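Local structure of levansucrase (Bacillus megaterium, 3OM4) at residues A[297-300]-A[306-309]; A[44-49]-A[446-451]; A[263-268]-A[273-278]. The protein belongs to the levansucrase/invertase family of enzymes and folds as a five-bladed beta-propeller. The protein carries 1 engineered substitution. One frame throughout, in Å; residues are numbered along the deposited sequence.

Contact 1: residues A[297-300]-A[306-309]; sequences IIEL and LKKV
A classic beta bulge in an antiparallel hairpin joins Glu299 to two consecutive residues, Lys307 and Lys308. The carbonyl of Glu299 takes both amides: Lys307 N lies 2.8 Å from Glu299 O, and Lys308 N lies 3.3 Å from the same Glu299 O. Both donors come in from one face of the carbonyl plane. In return Glu299 N gives a bond to Lys308 O at 2.9 Å. Before the bulge Ile298 pairs with Val309; after it Leu300 pairs with Leu306, one residue out of step, their side chains diverging. The hairpin belongs to a propeller blade in which strand 293-300 runs between 306-315 and 238-246. The bulge turns Lys307 toward Glu299, and both side chains leave with CG anti to the backbone N (chi1 -170° and -169°). The lysine chain then bends at chi3 (-71°), which carries NZ over the carboxylate. Lys307 NZ meets Glu299 OE2 at 2.9 Å from above the carboxylate plane, a salt bridge, while Lys307 CD rests 3.5 Å from Glu299 CD. His238 ND1, on the neighbouring strand, also hydrogen-bonds OE2, so that one oxygen is held twice. Apolar contacts form beside Ile298: Leu306 CD1 comes to 3.9 Å from Ile298 CB, the two side chains crossing at about a right angle, and, on the face Ile298 shares with Val309, Ile298 CG2 lies 4.2 Å from Val309 CG1.

Contact 2: residues A[44-49]-A[446-451]; sequences TIKNIA and LEQGQL
The backbones of 44-49 and 446-451 stay well apart, with no strand pairing between them; their nearest CA atoms, Ile45 CA and Gln448 CA, are 7.8 Å from each other. One side chain spans the gap from the last blade of the propeller to the loop that leads into strand 52-54. Gln448 stands where strand 437-448 runs into a type II turn from Glu447 to Gln450, a turn that bonds Gln450 N back to Glu447 O and whose Gly449 has a positive phi. Gln448 reaches out from there as an extended chain (chi2 -180°), and its flat amide meets both polar backbone groups of Lys46, N-H and C=O, with its own C=O and N-H. Gln448 OE1 accepts from Lys46 N at 2.8 Å, a fairly straight bond (161° at the hydrogen). Gln448 NE2 donates to Lys46 O at 2.9 Å, lying in the carbonyl plane on a lone pair. With a bond at each end, the amide is fixed in its rotation, and its oxygen and nitrogen can be told apart. Phe425 O is a further acceptor for Gln448 NE2, and Thr424 OG1 also bonds Lys46 O, so strand 424-434 supports both partners. The ammonium of Lys46 heads elsewhere, to a salt bridge with Asp115. Beside the amide, Ile45 crosses Gln448 at about a right angle, bringing Ile45 CG2 to 3.9 Å from Gln448 NE2, while Lys46 CB sits 3.6 Å from Gln448 OE1.

Contact 3: residues A[263-268]-A[273-278]; sequences AYYGGN and QSEKKK
Tyr265 points its side chain from the loop at the flank of helix 269-281, where Glu275 and Lys276 receive it. Its CB bond is directed toward the helix, and the ring beyond CG presents an edge to Glu275. Tyr265 CD1 lies 3.8 Å from Glu275 CB. One atom further along, Tyr265 CE1 is 3.5 Å from Glu275 CG, with Glu275 CB in the plane of the ring and CG near it. At CZ the neighbour changes: Tyr265 CZ is 4.0 Å from Lys276 CB. Last comes the hydroxyl, with Tyr265 OH 3.5 Å from both Lys276 CA and Lys276 CB, and its hydrogen bond is made to Leu259 O, earlier in the same loop. Phe272, one turn back on the helix, packs edge-to-face with the same ring.

The helix begins just after Asn268, its N-cap, whose OD1 holds the amide of Phe271; the loop that brings in Tyr265 therefore also starts the helix it packs against. Glu275 has CG anti to its own N (chi1 -172°) and then turns at chi2 (92°), which takes the carboxylate, its plane 80° from that of the ring, off to a salt bridge with Arg20. Lys276 crosses the tyrosine at about a right angle and runs the other way: Lys276 NZ bonds Gln273 OE1 at 3.0 Å and pairs with Asp8. Between 263-268 and 273-278 themselves no hydrogen bond forms. The aliphatic stem of Glu275 seats the ring edge and that of Lys276 the hydroxyl end, while their charges are matched by Arg20 and Asp8.

Starting from the N terminus, the chain first passes 44-49, the opening side of contact 2, whose partner 446-451 comes only near the other end. Nearly the whole propeller lies inside that long loop. Within it, contact 3 closes a short connection between 263-268 and helix 269-281, and is complete before contact 1 begins. Contact 1 then closes the hairpin of strands 293-300 and 306-315. The two local closures thus follow in series, both nested in contact 2, and none cross. Contact 2 lies across the chain's centre from each of the others, about 36 Å from contact 1 and 44 Å from contact 3 between centres, and ties the final blade to the early loop.

Contact 1: residues A[297-300]-A[306-309]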
loop_
_atom_site.group_PDB
_atom_site.type_symbol
_atom_site.label_atom_id
_atom_site.label_comp_id
_atom_site.label_asym_id
_atom_site.label_seq_id
_atom_site.Cartn_x
_atom_site.Cartn_y
_atom_site.Cartn_z
ATOM N N ILE A 297 4.961 -11.776 3.726
ATOM C CA ILE A 297 3.832 -12.659 3.467
ATOM C C ILE A 297 3.611 -13.612 4.645
ATOM O O ILE A 297 4.563 -14.154 5.217
ATOM C CB ILE A 297 3.981 -13.415 2.108
ATOM C CG1 ILE A 297 2.737 -14.268 1.811
ATOM C CG2 ILE A 297 5.297 -14.217 2.050
ATOM C CD1 ILE A 297 2.637 -14.751 0.377
ATOM N N ILE A 298 2.347 -13.767 5.024
ATOM C CA ILE A 298 1.942 -14.763 6.010
ATOM C C ILE A 298 0.802 -15.602 5.436
ATOM O O ILE A 298 0.030 -15.118 4.604
ATOM C CB ILE A 298 1.516 -14.121 7.366
ATOM C CG1 ILE A 298 0.376 -13.107 7.173
ATOM C CG2 ILE A 298 2.731 -13.491 8.070
ATOM C CD1 ILE A 298 -0.213 -12.558 8.472
ATOM N N GLU A 299 0.722 -16.863 5.856
ATOM C CA GLU A 299 -0.425 -17.698 5.524
ATOM C C GLU A 299 -1.429 -17.665 6.672
ATOM O O GLU A 299 -1.050 -17.636 7.846
ATOM C CB GLU A 299 -0.016 -19.145 5.201
ATOM C CG GLU A 299 -1.176 -19.961 4.595
ATOM C CD GLU A 299 -0.863 -21.429 4.365
ATOM O OE1 GLU A 299 0.319 -21.832 4.464
ATOM O OE2 GLU A 299 -1.822 -22.184 4.075
ATOM N N LEU A 300 -2.709 -17.655 6.312
ATOM C CA LEU A 300 -3.794 -17.647 7.277
ATOM C C LEU A 300 -4.522 -18.983 7.302
ATOM O O LEU A 300 -4.536 -19.717 6.310
ATOM C CB LEU A 300 -4.795 -16.532 6.951
ATOM C CG LEU A 300 -4.275 -15.101 6.777
ATOM C CD1 LEU A 300 -5.420 -14.163 6.426
ATOM C CD2 LEU A 300 -3.552 -14.626 8.030
ATOM N N LEU A 306 -3.397 -16.530 12.190
ATOM C CA LEU A 306 -2.079 -16.797 11.620
ATOM C C LEU A 306 -1.785 -18.295 11.568
ATOM O O LEU A 306 -1.902 -18.990 12.576
ATOM C CB LEU A 306 -1.001 -16.073 12.437
ATOM C CG LEU A 306 0.468 -16.396 12.137
ATOM C CD1 LEU A 306 0.887 -15.863 10.770
ATOM C CD2 LEU A 306 1.366 -15.834 13.227
ATOM N N LYS A 307 -1.412 -18.784 10.387
ATOM C CA LYS A 307 -0.981 -20.171 10.228
ATOM C C LYS A 307 0.543 -20.293 10.177
ATOM O O LYS A 307 1.127 -21.134 10.865
ATOM C CB LYS A 307 -1.607 -20.803 8.981
ATOM C CG LYS A 307 -1.389 -22.312 8.883
ATOM C CD LYS A 307 -1.635 -22.855 7.475
ATOM C CE LYS A 307 -3.115 -22.846 7.113
ATOM N NZ LYS A 307 -3.407 -23.689 5.923
ATOM N N LYS A 308 1.181 -19.460 9.355
ATOM C CA LYS A 308 2.629 -19.517 9.169
ATOM C C LYS A 308 3.204 -18.154 8.813
ATOM O O LYS A 308 2.672 -17.451 7.948
ATOM C CB LYS A 308 2.993 -20.532 8.077
ATOM C CG LYS A 308 4.484 -20.848 7.993
ATOM C CD LYS A 308 4.825 -21.705 6.788
ATOM C CE LYS A 308 6.299 -22.087 6.806
ATOM N NZ LYS A 308 6.741 -22.708 5.523
ATOM N N VAL A 309 4.290 -17.788 9.490
ATOM C CA VAL A 309 5.056 -16.607 9.127
ATOM C C VAL A 309 6.117 -17.031 8.118
ATOM O O VAL A 309 6.960 -17.885 8.404
ATOM C CB VAL A 309 5.717 -15.931 10.354
ATOM C CG1 VAL A 309 6.371 -14.616 9.945
ATOM C CG2 VAL A 309 4.693 -15.684 11.450
#

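Contact 2: residues A[44-49]-A[446-451]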
loop_
_atom_site.group_PDB
_atom_site.type_symbol
_atom_site.label_atom_id
_atom_site.label_comp_id
_atom_site.label_asym_id
_atom_site.label_seq_id
_atom_site.Cartn_x
_atom_site.Cartn_y
_atom_site.Cartn_z
ATOM N N THR A 44 -12.378 19.559 -13.920
ATOM C CA THR A 44 -13.403 18.524 -13.766
ATOM C C THR A 44 -13.341 17.779 -12.429
ATOM O O THR A 44 -14.211 16.957 -12.133
ATOM C CB THR A 44 -13.355 17.494 -14.923
ATOM O OG1 THR A 44 -12.076 16.849 -14.945
ATOM C CG2 THR A 44 -13.609 18.172 -16.266
ATOM N N ILE A 45 -12.319 18.073 -11.626
ATOM C CA ILE A 45 -12.104 17.391 -10.346
ATOM C C ILE A 45 -13.159 17.775 -9.304
ATOM O O ILE A 45 -13.373 18.957 -9.022
ATOM C CB ILE A 45 -10.666 17.644 -9.797
ATOM C CG1 ILE A 45 -9.599 17.152 -10.794
ATOM C CG2 ILE A 45 -10.474 17.017 -8.404
ATOM C CD1 ILE A 45 -9.745 15.695 -11.247
ATOM N N LYS A 46 -13.815 16.759 -8.749
ATOM C CA LYS A 46 -14.855 16.938 -7.739
ATOM C C LYS A 46 -14.471 16.271 -6.423
ATOM O O LYS A 46 -13.810 15.227 -6.423
ATOM C CB LYS A 46 -16.161 16.300 -8.214
ATOM C CG LYS A 46 -16.890 17.018 -9.332
ATOM C CD LYS A 46 -18.147 16.236 -9.686
ATOM C CE LYS A 46 -18.987 16.933 -10.736
ATOM N NZ LYS A 46 -20.261 16.193 -10.965
ATOM N N ASN A 47 -14.905 16.866 -5.310
ATOM C CA ASN A 47 -14.920 16.177 -4.022
ATOM C C ASN A 47 -15.910 15.020 -4.095
ATOM O O ASN A 47 -16.857 15.058 -4.886
ATOM C CB ASN A 47 -15.379 17.106 -2.890
ATOM C CG ASN A 47 -14.439 18.277 -2.646
ATOM O OD1 ASN A 47 -13.240 18.206 -2.904
ATOM N ND2 ASN A 47 -14.993 19.367 -2.128
ATOM N N ILE A 48 -15.700 14.001 -3.266
ATOM C CA ILE A 48 -16.699 12.955 -3.078
ATOM C C ILE A 48 -17.847 13.571 -2.286
ATOM O O ILE A 48 -17.703 13.849 -1.096
ATOM C CB ILE A 48 -16.122 11.733 -2.325
ATOM C CG1 ILE A 48 -14.849 11.231 -3.018
ATOM C CG2 ILE A 48 -17.168 10.624 -2.222
ATOM C CD1 ILE A 48 -14.002 10.307 -2.168
ATOM N N ALA A 49 -18.976 13.790 -2.959
ATOM C CA ALA A 49 -20.118 14.502 -2.378
ATOM C C ALA A 49 -20.652 13.848 -1.103
ATOM O O ALA A 49 -21.045 14.540 -0.158
ATOM C CB ALA A 49 -21.233 14.649 -3.410
ATOM N N LEU A 446 -10.038 7.727 -16.831
ATOM C CA LEU A 446 -11.385 7.297 -16.476
ATOM C C LEU A 446 -12.009 8.259 -15.470
ATOM O O LEU A 446 -11.440 9.314 -15.179
ATOM C CB LEU A 446 -11.347 5.863 -15.926
ATOM C CG LEU A 446 -10.564 4.828 -16.748
ATOM C CD1 LEU A 446 -10.349 3.538 -15.959
ATOM C CD2 LEU A 446 -11.233 4.539 -18.090
ATOM N N GLU A 447 -13.185 7.907 -14.951
ATOM C CA GLU A 447 -13.857 8.730 -13.945
ATOM C C GLU A 447 -13.098 8.676 -12.626
ATOM O O GLU A 447 -12.336 7.741 -12.386
ATOM C CB GLU A 447 -15.293 8.248 -13.714
ATOM C CG GLU A 447 -16.162 8.212 -14.968
ATOM C CD GLU A 447 -16.440 9.590 -15.539
ATOM O OE1 GLU A 447 -16.807 10.503 -14.768
ATOM O OE2 GLU A 447 -16.299 9.758 -16.770
ATOM N N GLN A 448 -13.306 9.676 -11.775
ATOM C CA GLN A 448 -12.741 9.649 -10.428
ATOM C C GLN A 448 -13.223 8.415 -9.675
ATOM O O GLN A 448 -14.428 8.197 -9.533
ATOM C CB GLN A 448 -13.115 10.909 -9.652
ATOM C CG GLN A 448 -12.457 12.180 -10.147
ATOM C CD GLN A 448 -12.868 13.387 -9.331
ATOM O OE1 GLN A 448 -13.713 14.176 -9.755
ATOM N NE2 GLN A 448 -12.286 13.527 -8.142
ATOM N N GLY A 449 -12.277 7.598 -9.221
ATOM C CA GLY A 449 -12.595 6.429 -8.410
ATOM C C GLY A 449 -13.182 5.247 -9.158
ATOM O O GLY A 449 -13.706 4.324 -8.534
ATOM N N GLN A 450 -13.094 5.264 -10.487
ATOM C CA GLN A 450 -13.553 4.134 -11.292
ATOM C C GLN A 450 -12.673 2.923 -11.007
ATOM O O GLN A 450 -11.452 3.048 -10.899
ATOM C CB GLN A 450 -13.539 4.474 -12.786
ATOM C CG GLN A 450 -14.267 3.450 -13.659
ATOM C CD GLN A 450 -14.502 3.932 -15.080
ATOM O OE1 GLN A 450 -14.565 5.134 -15.340
ATOM N NE2 GLN A 450 -14.639 2.991 -16.007
ATOM N N LEU A 451 -13.301 1.758 -10.874
ATOM C CA LEU A 451 -12.589 0.538 -10.507
ATOM C C LEU A 451 -12.462 -0.446 -11.659
ATOM O O LEU A 451 -11.481 -1.184 -11.738
ATOM C CB LEU A 451 -13.284 -0.161 -9.336
ATOM C CG LEU A 451 -13.537 0.614 -8.045
ATOM C CD1 LEU A 451 -14.443 -0.208 -7.155
ATOM C CD2 LEU A 451 -12.230 0.954 -7.334
#

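Contact 3: residues A[263-268]-A[273-278]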
loop_
_atom_site.group_PDB
_atom_site.type_symbol
_atom_site.label_atom_id
_atom_site.label_comp_id
_atom_site.label_asym_id
_atom_site.label_seq_id
_atom_site.Cartn_x
_atom_site.Cartn_y
_atom_site.Cartn_z
ATOM N N ALA A 263 24.323 -8.064 -2.384
ATOM C CA ALA A 263 22.961 -8.435 -2.796
ATOM C C ALA A 263 22.032 -7.232 -2.972
ATOM O O ALA A 263 21.113 -7.263 -3.798
ATOM C CB ALA A 263 22.353 -9.419 -1.807
ATOM N N TYR A 264 22.272 -6.184 -2.189
ATOM C CA TYR A 264 21.445 -4.977 -2.227
ATOM C C TYR A 264 21.861 -3.998 -3.314
ATOM O O TYR A 264 21.102 -3.099 -3.671
ATOM C CB TYR A 264 21.462 -4.273 -0.872
ATOM C CG TYR A 264 21.104 -5.174 0.279
ATOM C CD1 TYR A 264 20.062 -6.100 0.170
ATOM C CD2 TYR A 264 21.808 -5.108 1.479
ATOM C CE1 TYR A 264 19.727 -6.933 1.230
ATOM C CE2 TYR A 264 21.476 -5.936 2.553
ATOM C CZ TYR A 264 20.443 -6.846 2.416
ATOM O OH TYR A 264 20.115 -7.660 3.472
ATOM N N TYR A 265 23.073 -4.177 -3.829
ATOM C CA TYR A 265 23.618 -3.282 -4.835
ATOM C C TYR A 265 23.304 -3.740 -6.251
ATOM O O TYR A 265 22.867 -2.946 -7.084
ATOM C CB TYR A 265 25.131 -3.143 -4.642
ATOM C CG TYR A 265 25.507 -2.315 -3.436
ATOM C CD1 TYR A 265 25.955 -1.010 -3.589
ATOM C CD2 TYR A 265 25.408 -2.832 -2.142
ATOM C CE1 TYR A 265 26.296 -0.235 -2.492
ATOM C CE2 TYR A 265 25.748 -2.059 -1.031
ATOM C CZ TYR A 265 26.193 -0.761 -1.219
ATOM O OH TYR A 265 26.538 0.020 -0.146
ATOM N N GLY A 266 23.523 -5.024 -6.521
ATOM C CA GLY A 266 23.501 -5.525 -7.892
ATOM C C GLY A 266 24.639 -4.908 -8.686
ATOM O O GLY A 266 25.563 -4.321 -8.113
ATOM N N GLY A 267 24.574 -5.035 -10.007
ATOM C CA GLY A 267 25.606 -4.494 -10.888
ATOM C C GLY A 267 26.958 -5.160 -10.701
ATOM O O GLY A 267 27.043 -6.269 -10.167
ATOM N N ASN A 268 28.014 -4.478 -11.131
ATOM C CA ASN A 268 29.371 -5.019 -11.035
ATOM C C ASN A 268 30.111 -4.574 -9.770
ATOM O O ASN A 268 29.602 -3.750 -9.001
ATOM C CB ASN A 268 30.187 -4.720 -12.309
ATOM C CG ASN A 268 30.140 -3.251 -12.720
ATOM O OD1 ASN A 268 30.290 -2.348 -11.896
ATOM N ND2 ASN A 268 29.948 -3.013 -14.015
ATOM N N GLN A 273 31.640 -0.981 -5.203
ATOM C CA GLN A 273 32.689 -0.247 -4.485
ATOM C C GLN A 273 32.480 1.270 -4.451
ATOM O O GLN A 273 32.642 1.892 -3.399
ATOM C CB GLN A 273 34.082 -0.597 -5.027
ATOM C CG GLN A 273 34.471 -2.080 -4.901
ATOM C CD GLN A 273 34.571 -2.579 -3.461
ATOM O OE1 GLN A 273 34.627 -1.798 -2.510
ATOM N NE2 GLN A 273 34.600 -3.897 -3.302
ATOM N N SER A 274 32.116 1.860 -5.589
ATOM C CA SER A 274 31.901 3.311 -5.671
ATOM C C SER A 274 30.651 3.773 -4.916
ATOM O O SER A 274 30.669 4.809 -4.249
ATOM C CB SER A 274 31.837 3.771 -7.128
ATOM O OG SER A 274 30.761 3.153 -7.811
ATOM N N GLU A 275 29.574 2.995 -5.037
ATOM C CA GLU A 275 28.307 3.282 -4.366
ATOM C C GLU A 275 28.448 3.137 -2.850
ATOM O O GLU A 275 27.951 3.971 -2.090
ATOM C CB GLU A 275 27.218 2.342 -4.898
ATOM C CG GLU A 275 25.803 2.648 -4.425
ATOM C CD GLU A 275 25.033 3.574 -5.355
ATOM O OE1 GLU A 275 25.647 4.236 -6.220
ATOM O OE2 GLU A 275 23.796 3.639 -5.212
ATOM N N LYS A 276 29.130 2.075 -2.424
ATOM C CA LYS A 276 29.365 1.812 -1.005
ATOM C C LYS A 276 30.225 2.905 -0.362
ATOM O O LYS A 276 29.911 3.380 0.730
ATOM C CB LYS A 276 29.996 0.428 -0.812
ATOM C CG LYS A 276 30.384 0.087 0.625
ATOM C CD LYS A 276 31.174 -1.220 0.717
ATOM C CE LYS A 276 32.360 -1.227 -0.244
ATOM N NZ LYS A 276 33.476 -2.086 0.233
ATOM N N LYS A 277 31.298 3.306 -1.039
ATOM C CA LYS A 277 32.187 4.344 -0.510
ATOM C C LYS A 277 31.433 5.650 -0.273
ATOM O O LYS A 277 31.587 6.275 0.776
ATOM C CB LYS A 277 33.384 4.562 -1.436
ATOM C CG LYS A 277 34.374 5.622 -0.957
ATOM C CD LYS A 277 35.736 5.451 -1.614
ATOM C CE LYS A 277 35.647 5.503 -3.133
ATOM N NZ LYS A 277 36.829 4.862 -3.770
ATOM N N LYS A 278 30.614 6.036 -1.251
ATOM C CA LYS A 278 29.788 7.244 -1.176
ATOM C C LYS A 278 28.785 7.174 -0.022
ATOM O O LYS A 278 28.568 8.163 0.680
ATOM C CB LYS A 278 29.062 7.465 -2.510
ATOM C CG LYS A 278 28.422 8.840 -2.685
ATOM C CD LYS A 278 27.796 8.961 -4.072
ATOM C CE LYS A 278 27.299 10.370 -4.365
ATOM N NZ LYS A 278 26.078 10.731 -3.589
#